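Local coordinates for protein plantazolicin methyltransferase BamL (Bacillus amyloliquefaciens subsp. plantarum, PDB 5DM0) that probably transfers methyl groups from S-adenosylmethionine to the N-terminal amine of desmethylplantazolicin, and is captured here with the spent cofactor and a substrate analogue, at residues E37-S42 against L173-S178; I130-C135 against S157-V162. One frame throughout, in Å; residues are numbered along the deposited sequence.

Contact 1: E37-S42 against L173-S178. With 5D8 (ethyl 2-(2-{2-[(1S)-1-amino-4-carbamimidamidobutyl]-1,3-thiazol-4-yl}-5-methyl-1,3-oxazol-4-yl)-1,3-thiazole-4-carboxylate), chain E.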
# COMPACT_ATOMS: atom_id res chain seq x y z
N GLU A 37 -2.63 14.41 0.88
CA GLU A 37 -1.75 15.04 1.85
C GLU A 37 -2.44 15.32 3.17
O GLU A 37 -1.89 15.07 4.24
CB GLU A 37 -1.18 16.33 1.27
CG GLU A 37 -0.15 16.11 0.18
CD GLU A 37 1.16 15.60 0.72
OE1 GLU A 37 1.95 16.43 1.23
OE2 GLU A 37 1.40 14.38 0.64
N ARG A 38 -3.67 15.83 3.09
CA ARG A 38 -4.41 16.25 4.26
C ARG A 38 -4.95 15.06 5.06
O ARG A 38 -4.87 15.07 6.29
CB ARG A 38 -5.54 17.20 3.88
CG ARG A 38 -6.26 17.84 5.06
CD ARG A 38 -7.50 18.61 4.62
NE ARG A 38 -8.58 17.74 4.17
CZ ARG A 38 -9.08 17.75 2.93
NH1 ARG A 38 -8.62 18.58 2.02
NH2 ARG A 38 -10.07 16.91 2.61
N GLU A 39 -5.48 14.05 4.37
CA GLU A 39 -6.24 12.98 5.02
C GLU A 39 -5.55 11.61 5.12
O GLU A 39 -5.99 10.76 5.90
CB GLU A 39 -7.61 12.80 4.32
CG GLU A 39 -8.48 14.05 4.28
CD GLU A 39 -9.03 14.46 5.64
OE1 GLU A 39 -9.02 13.62 6.57
OE2 GLU A 39 -9.47 15.62 5.79
N THR A 40 -4.49 11.39 4.35
CA THR A 40 -3.85 10.07 4.31
C THR A 40 -2.42 10.03 4.89
O THR A 40 -1.81 8.96 4.98
CB THR A 40 -3.90 9.44 2.90
OG1 THR A 40 -2.89 10.02 2.05
CG2 THR A 40 -5.27 9.65 2.25
N SER A 41 -1.90 11.20 5.28
CA SER A 41 -0.55 11.31 5.84
C SER A 41 -0.40 10.63 7.19
O SER A 41 0.64 10.03 7.47
CB SER A 41 -0.13 12.78 5.96
OG SER A 41 0.09 13.37 4.69
N SER A 42 -1.43 10.74 8.03
CA SER A 42 -1.39 10.21 9.40
C SER A 42 -1.16 8.71 9.49
O SER A 42 -0.45 8.23 10.38
CB SER A 42 -2.69 10.56 10.14
OG SER A 42 -2.80 11.96 10.30
N LEU A 173 -16.52 9.89 2.30
CA LEU A 173 -17.17 11.15 1.91
C LEU A 173 -17.28 12.16 3.04
O LEU A 173 -17.33 13.36 2.80
CB LEU A 173 -18.53 10.91 1.26
CG LEU A 173 -18.54 10.36 -0.17
CD1 LEU A 173 -19.92 9.84 -0.53
CD2 LEU A 173 -18.08 11.39 -1.19
N ASN A 174 -17.28 11.67 4.28
CA ASN A 174 -17.31 12.56 5.45
C ASN A 174 -16.01 13.35 5.66
O ASN A 174 -16.00 14.32 6.43
CB ASN A 174 -17.72 11.78 6.70
CG ASN A 174 -19.17 11.28 6.64
OD1 ASN A 174 -20.03 11.88 6.00
ND2 ASN A 174 -19.43 10.17 7.32
N THR A 175 -14.93 12.94 4.99
CA THR A 175 -13.65 13.65 5.06
C THR A 175 -13.45 14.64 3.90
O THR A 175 -12.49 15.41 3.88
CB THR A 175 -12.45 12.68 5.07
OG1 THR A 175 -12.42 11.95 3.84
CG2 THR A 175 -12.54 11.70 6.25
N ALA A 176 -14.36 14.60 2.92
CA ALA A 176 -14.28 15.46 1.74
C ALA A 176 -14.70 16.88 2.09
O ALA A 176 -15.68 17.09 2.83
CB ALA A 176 -15.14 14.92 0.61
N GLN A 177 -13.97 17.86 1.56
CA GLN A 177 -14.18 19.26 1.92
C GLN A 177 -14.53 20.14 0.73
O GLN A 177 -14.52 21.38 0.84
CB GLN A 177 -12.94 19.80 2.64
CG GLN A 177 -12.65 19.10 3.96
CD GLN A 177 -11.53 19.75 4.74
OE1 GLN A 177 -11.21 19.34 5.85
NE2 GLN A 177 -10.92 20.78 4.16
N SER A 178 -14.86 19.51 -0.40
CA SER A 178 -15.30 20.22 -1.60
C SER A 178 -16.06 19.27 -2.52
O SER A 178 -15.95 18.05 -2.39
CB SER A 178 -14.10 20.84 -2.33
OG SER A 178 -13.32 19.85 -2.98
C1 5D8 E . -8.60 8.20 -0.46
C2 5D8 E . -7.49 7.63 0.15
C3 5D8 E . -7.90 7.38 3.62
C4 5D8 E . -6.42 7.82 -1.80
C5 5D8 E . -6.67 6.58 3.47
C6 5D8 E . -7.45 7.31 1.60
C8 5D8 E . -8.49 7.76 4.91
C11 5D8 E . -9.65 8.90 6.75
C12 5D8 E . -8.76 7.89 7.11
O14 5D8 E . -9.35 7.82 9.37
C13 5D8 E . -8.53 7.52 8.52
O15 5D8 E . -7.29 6.83 8.87
N2 5D8 E . -8.09 7.28 6.08
S1 5D8 E . -9.63 9.04 5.04
N1 5D8 E . -8.32 7.89 2.46
O9 5D8 E . -6.42 6.55 2.12
C7 5D8 E . -5.77 5.79 4.38
S5 5D8 E . -8.03 8.44 -2.08
N3 5D8 E . -6.31 7.45 -0.51
CA 5D8 E . -5.43 7.79 -2.90
N 5D8 E . -4.14 7.34 -2.36
CB 5D8 E . -5.87 6.90 -4.05
CG 5D8 E . -6.38 5.52 -3.63
CD 5D8 E . -6.21 4.56 -4.81
NE 5D8 E . -6.92 3.32 -4.47
CZ 5D8 E . -8.13 3.02 -4.72
NH1 5D8 E . -8.60 1.90 -4.36
NH2 5D8 E . -8.90 3.85 -5.31
C9 5D8 E . -7.01 6.45 10.22
C10 5D8 E . -5.68 7.04 10.65
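Arg38 NH2 is gripped by two groups: it reaches across to the backbone O of Thr175 at 3.1 Å in a bent hydrogen bond, the N-H...O angle being 137°, and it also forms a salt bridge with Glu181. NE, at another edge of the guanidinium, is held by OE2 of the adjacent Glu39 at 2.8 Å, a nearly straight bond that meets the carboxylate oxygen on its anti side and makes an intrasegment salt bridge. Over one face of the guanidinium lies the amide of Gln177, the two planes only 9° apart and offset, with Gln177 CD 3.6 Å from Arg38 CZ. Carboxylate, carbonyl and the nearly parallel amide together probably fix the rotation of the guanidinium. Glu39, bent at chi2 (-70°), brings its OE1 alongside Thr175, 3.9 Å from CB. Next along the chain, Thr40, one of the residues of the substrate-analogue pocket, touches that ligand through CG2, 3.3 Å from its C6. The contact lies at the surface, where the C-terminal end of helix 26-39 meets the loop joining helix 169-173 to helix 179-191; Ser178 caps the latter helix through Glu181 N.

Contact 2: I130-C135 against S157-V162. With SAH (S-adenosyl-L-homocysteine), chain D; 5D8 (ethyl 2-(2-{2-[(1S)-1-amino-4-carbamimidamidobutyl]-1,3-thiazol-4-yl}-5-methyl-1,3-oxazol-4-yl)-1,3-thiazole-4-carboxylate), chain E.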
# COMPACT_ATOMS: atom_id res chain seq x y z
N ILE A 130 7.96 -5.46 -0.32
CA ILE A 130 7.34 -4.71 -1.38
C ILE A 130 6.05 -4.11 -0.82
O ILE A 130 5.16 -4.83 -0.38
CB ILE A 130 7.06 -5.58 -2.62
CG1 ILE A 130 8.36 -6.23 -3.11
CG2 ILE A 130 6.44 -4.73 -3.73
CD1 ILE A 130 8.18 -7.28 -4.19
N PHE A 131 5.99 -2.78 -0.84
CA PHE A 131 4.93 -2.01 -0.20
C PHE A 131 4.03 -1.39 -1.26
O PHE A 131 4.50 -0.70 -2.16
CB PHE A 131 5.60 -0.92 0.65
CG PHE A 131 4.67 -0.17 1.59
CD1 PHE A 131 3.69 -0.82 2.34
CD2 PHE A 131 4.87 1.19 1.79
CE1 PHE A 131 2.89 -0.10 3.22
CE2 PHE A 131 4.09 1.92 2.68
CZ PHE A 131 3.10 1.26 3.40
N ILE A 132 2.73 -1.67 -1.17
CA ILE A 132 1.77 -1.13 -2.13
C ILE A 132 0.72 -0.40 -1.30
O ILE A 132 -0.28 -1.00 -0.89
CB ILE A 132 1.10 -2.24 -3.00
CG1 ILE A 132 2.16 -3.18 -3.61
CG2 ILE A 132 0.25 -1.62 -4.11
CD1 ILE A 132 1.57 -4.30 -4.46
N HIS A 133 0.97 0.88 -1.04
CA HIS A 133 0.16 1.66 -0.09
C HIS A 133 -0.79 2.62 -0.80
O HIS A 133 -0.36 3.52 -1.54
CB HIS A 133 1.12 2.43 0.84
CG HIS A 133 0.47 3.07 2.03
ND1 HIS A 133 -0.06 2.34 3.07
CD2 HIS A 133 0.33 4.37 2.37
CE1 HIS A 133 -0.53 3.17 3.99
NE2 HIS A 133 -0.29 4.41 3.60
N LEU A 134 -2.10 2.40 -0.60
CA LEU A 134 -3.16 3.28 -1.09
C LEU A 134 -3.11 3.54 -2.60
O LEU A 134 -3.35 4.68 -3.04
CB LEU A 134 -3.19 4.60 -0.30
CG LEU A 134 -3.12 4.46 1.22
CD1 LEU A 134 -3.02 5.82 1.91
CD2 LEU A 134 -4.33 3.68 1.74
N CYS A 135 -2.82 2.50 -3.38
CA CYS A 135 -2.79 2.62 -4.85
C CYS A 135 -3.26 1.41 -5.65
O CYS A 135 -3.36 1.47 -6.88
CB CYS A 135 -1.40 3.07 -5.34
SG CYS A 135 -0.08 1.89 -5.01
N SER A 157 10.41 -12.66 2.81
CA SER A 157 9.88 -11.40 2.29
C SER A 157 8.38 -11.31 2.39
O SER A 157 7.68 -12.30 2.66
CB SER A 157 10.28 -11.27 0.81
OG SER A 157 9.75 -12.36 0.08
N CYS A 158 7.86 -10.11 2.15
CA CYS A 158 6.43 -9.93 2.05
C CYS A 158 6.08 -8.78 1.13
O CYS A 158 6.83 -7.81 1.02
CB CYS A 158 5.78 -9.70 3.43
SG CYS A 158 6.38 -8.27 4.35
N ILE A 159 4.94 -8.92 0.46
CA ILE A 159 4.24 -7.80 -0.14
C ILE A 159 3.19 -7.37 0.88
O ILE A 159 2.44 -8.22 1.40
CB ILE A 159 3.53 -8.18 -1.47
CG1 ILE A 159 4.53 -8.77 -2.47
CG2 ILE A 159 2.86 -6.96 -2.08
CD1 ILE A 159 3.90 -9.39 -3.71
N TYR A 160 3.14 -6.07 1.19
CA TYR A 160 2.11 -5.53 2.08
C TYR A 160 1.29 -4.52 1.30
O TYR A 160 1.83 -3.53 0.77
CB TYR A 160 2.73 -4.88 3.33
CG TYR A 160 1.73 -4.33 4.32
CD1 TYR A 160 0.50 -4.97 4.56
CD2 TYR A 160 2.01 -3.18 5.05
CE1 TYR A 160 -0.42 -4.46 5.48
CE2 TYR A 160 1.11 -2.66 5.98
CZ TYR A 160 -0.10 -3.31 6.19
OH TYR A 160 -0.98 -2.79 7.10
N ILE A 161 -0.01 -4.80 1.19
CA ILE A 161 -0.95 -3.98 0.41
C ILE A 161 -1.95 -3.38 1.38
O ILE A 161 -2.59 -4.12 2.14
CB ILE A 161 -1.73 -4.83 -0.62
CG1 ILE A 161 -0.78 -5.54 -1.58
CG2 ILE A 161 -2.77 -3.96 -1.36
CD1 ILE A 161 -1.42 -6.56 -2.49
N VAL A 162 -2.07 -2.05 1.36
CA VAL A 162 -3.12 -1.35 2.12
C VAL A 162 -3.94 -0.54 1.12
O VAL A 162 -3.37 0.22 0.33
CB VAL A 162 -2.53 -0.39 3.18
CG1 VAL A 162 -3.65 0.27 3.99
CG2 VAL A 162 -1.57 -1.13 4.11
N SAH D . 1.85 5.17 -1.98
CA SAH D . 1.23 6.53 -1.95
CB SAH D . 0.01 6.56 -2.88
CG SAH D . -0.08 7.95 -3.51
SD SAH D . -1.54 8.17 -4.47
C SAH D . 0.81 6.83 -0.54
O SAH D . 0.03 7.75 -0.26
OXT SAH D . 1.27 6.18 0.39
C5' SAH D . -1.42 6.88 -5.69
C4' SAH D . -0.10 6.92 -6.46
O4' SAH D . -0.06 5.79 -7.34
C3' SAH D . 0.05 8.15 -7.36
O3' SAH D . 1.28 8.81 -7.05
C2' SAH D . 0.06 7.62 -8.78
O2' SAH D . 0.92 8.36 -9.66
C1' SAH D . 0.57 6.20 -8.57
N9 SAH D . 0.21 5.23 -9.62
C8 SAH D . -1.01 5.03 -10.18
N7 SAH D . -0.96 4.03 -11.09
C5 SAH D . 0.31 3.58 -11.11
C6 SAH D . 1.06 2.53 -11.84
N6 SAH D . 0.45 1.74 -12.76
N1 SAH D . 2.38 2.40 -11.55
C2 SAH D . 3.02 3.17 -10.64
N3 SAH D . 2.39 4.13 -9.93
C4 SAH D . 1.07 4.37 -10.14
C1 5D8 E . -8.60 8.20 -0.46
C2 5D8 E . -7.49 7.63 0.15
C3 5D8 E . -7.90 7.38 3.62
C4 5D8 E . -6.42 7.82 -1.80
C5 5D8 E . -6.67 6.58 3.47
C6 5D8 E . -7.45 7.31 1.60
C8 5D8 E . -8.49 7.76 4.91
C11 5D8 E . -9.65 8.90 6.75
C12 5D8 E . -8.76 7.89 7.11
O14 5D8 E . -9.35 7.82 9.37
C13 5D8 E . -8.53 7.52 8.52
O15 5D8 E . -7.29 6.83 8.87
N2 5D8 E . -8.09 7.28 6.08
S1 5D8 E . -9.63 9.04 5.04
N1 5D8 E . -8.32 7.89 2.46
O9 5D8 E . -6.42 6.55 2.12
C7 5D8 E . -5.77 5.79 4.38
S5 5D8 E . -8.03 8.44 -2.08
N3 5D8 E . -6.31 7.45 -0.51
CA 5D8 E . -5.43 7.79 -2.90
N 5D8 E . -4.14 7.34 -2.36
CB 5D8 E . -5.87 6.90 -4.05
CG 5D8 E . -6.38 5.52 -3.63
CD 5D8 E . -6.21 4.56 -4.81
NE 5D8 E . -6.92 3.32 -4.47
CZ 5D8 E . -8.13 3.02 -4.72
NH1 5D8 E . -8.60 1.90 -4.36
NH2 5D8 E . -8.90 3.85 -5.31
C9 5D8 E . -7.01 6.45 10.22
C10 5D8 E . -5.68 7.04 10.65
O HOH W 1 -2.66 -0.29 -2.29
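Phe131 and Tyr160 lie side by side on neighbouring parallel strands of the Rossmann-like methyltransferase sheet, their side chains pointing the same way and the rings meeting obliquely, with Phe131 CE1 3.7 Å from Tyr160 CD2. Both leave the sheet on the face covered by helix 41-59, where Phe51 meets Phe131 edge-to-face, and a shared torsion, CG anti to the backbone N (chi1 -170° and -178°), makes the two rings run alongside each other. Within each strand the next residue but one covers a ring: His133 CB lies over a face of Phe131, and Val162 CG2 over a face of Tyr160. His133 and Val162 form the next pair on this side. The opposite face carries Ile130, Ile132, Ile159 and Ile161 here. Ile132 runs beside Ile161, its CD1 3.9 Å from Ile161 CG1, and the same methyl crosses to Ile159 CG2 at 3.8 Å, while Leu149 of helix 142-151 packs over Ile130, Ile132 and Ile159. Five backbone hydrogen bonds bind the segments in parallel register, the last from Leu134 N to Val162 O at 2.7 Å. The strand ends at His133; the carbonyls of His133 and Leu134 serve the ligands, His133 O accepting from the amino N of S-adenosylhomocysteine at 2.8 Å and Leu134 O from the amine N of the substrate analogue at 2.9 Å. A water bridges the end of the strand pair, donating to Ile132 O and Val162 O and accepting from Cys135 N at 3.0 Å.

Overall arrangement
From the N terminus, the chain reaches residues 37-42 at the junction of helices 26-39 and 41-59, then passes through the first three parallel strands to 130-135. Helix 142-151 connects this strand to its parallel neighbour, so contact 2 closes a short right-handed crossover loop in the middle of the sheet. At the end of helix 169-173 the chain reaches 173-178 and closes contact 1, whose much longer loop encloses contact 2 entirely. Contact 1 thus ties the N-terminal helices to a surface loop, and contact 2 joins core strands. Their centres are 21 Å apart, yet Thr40 CB packs against Leu134 CD1 at 3.9 Å, and both contacts border the substrate analogue.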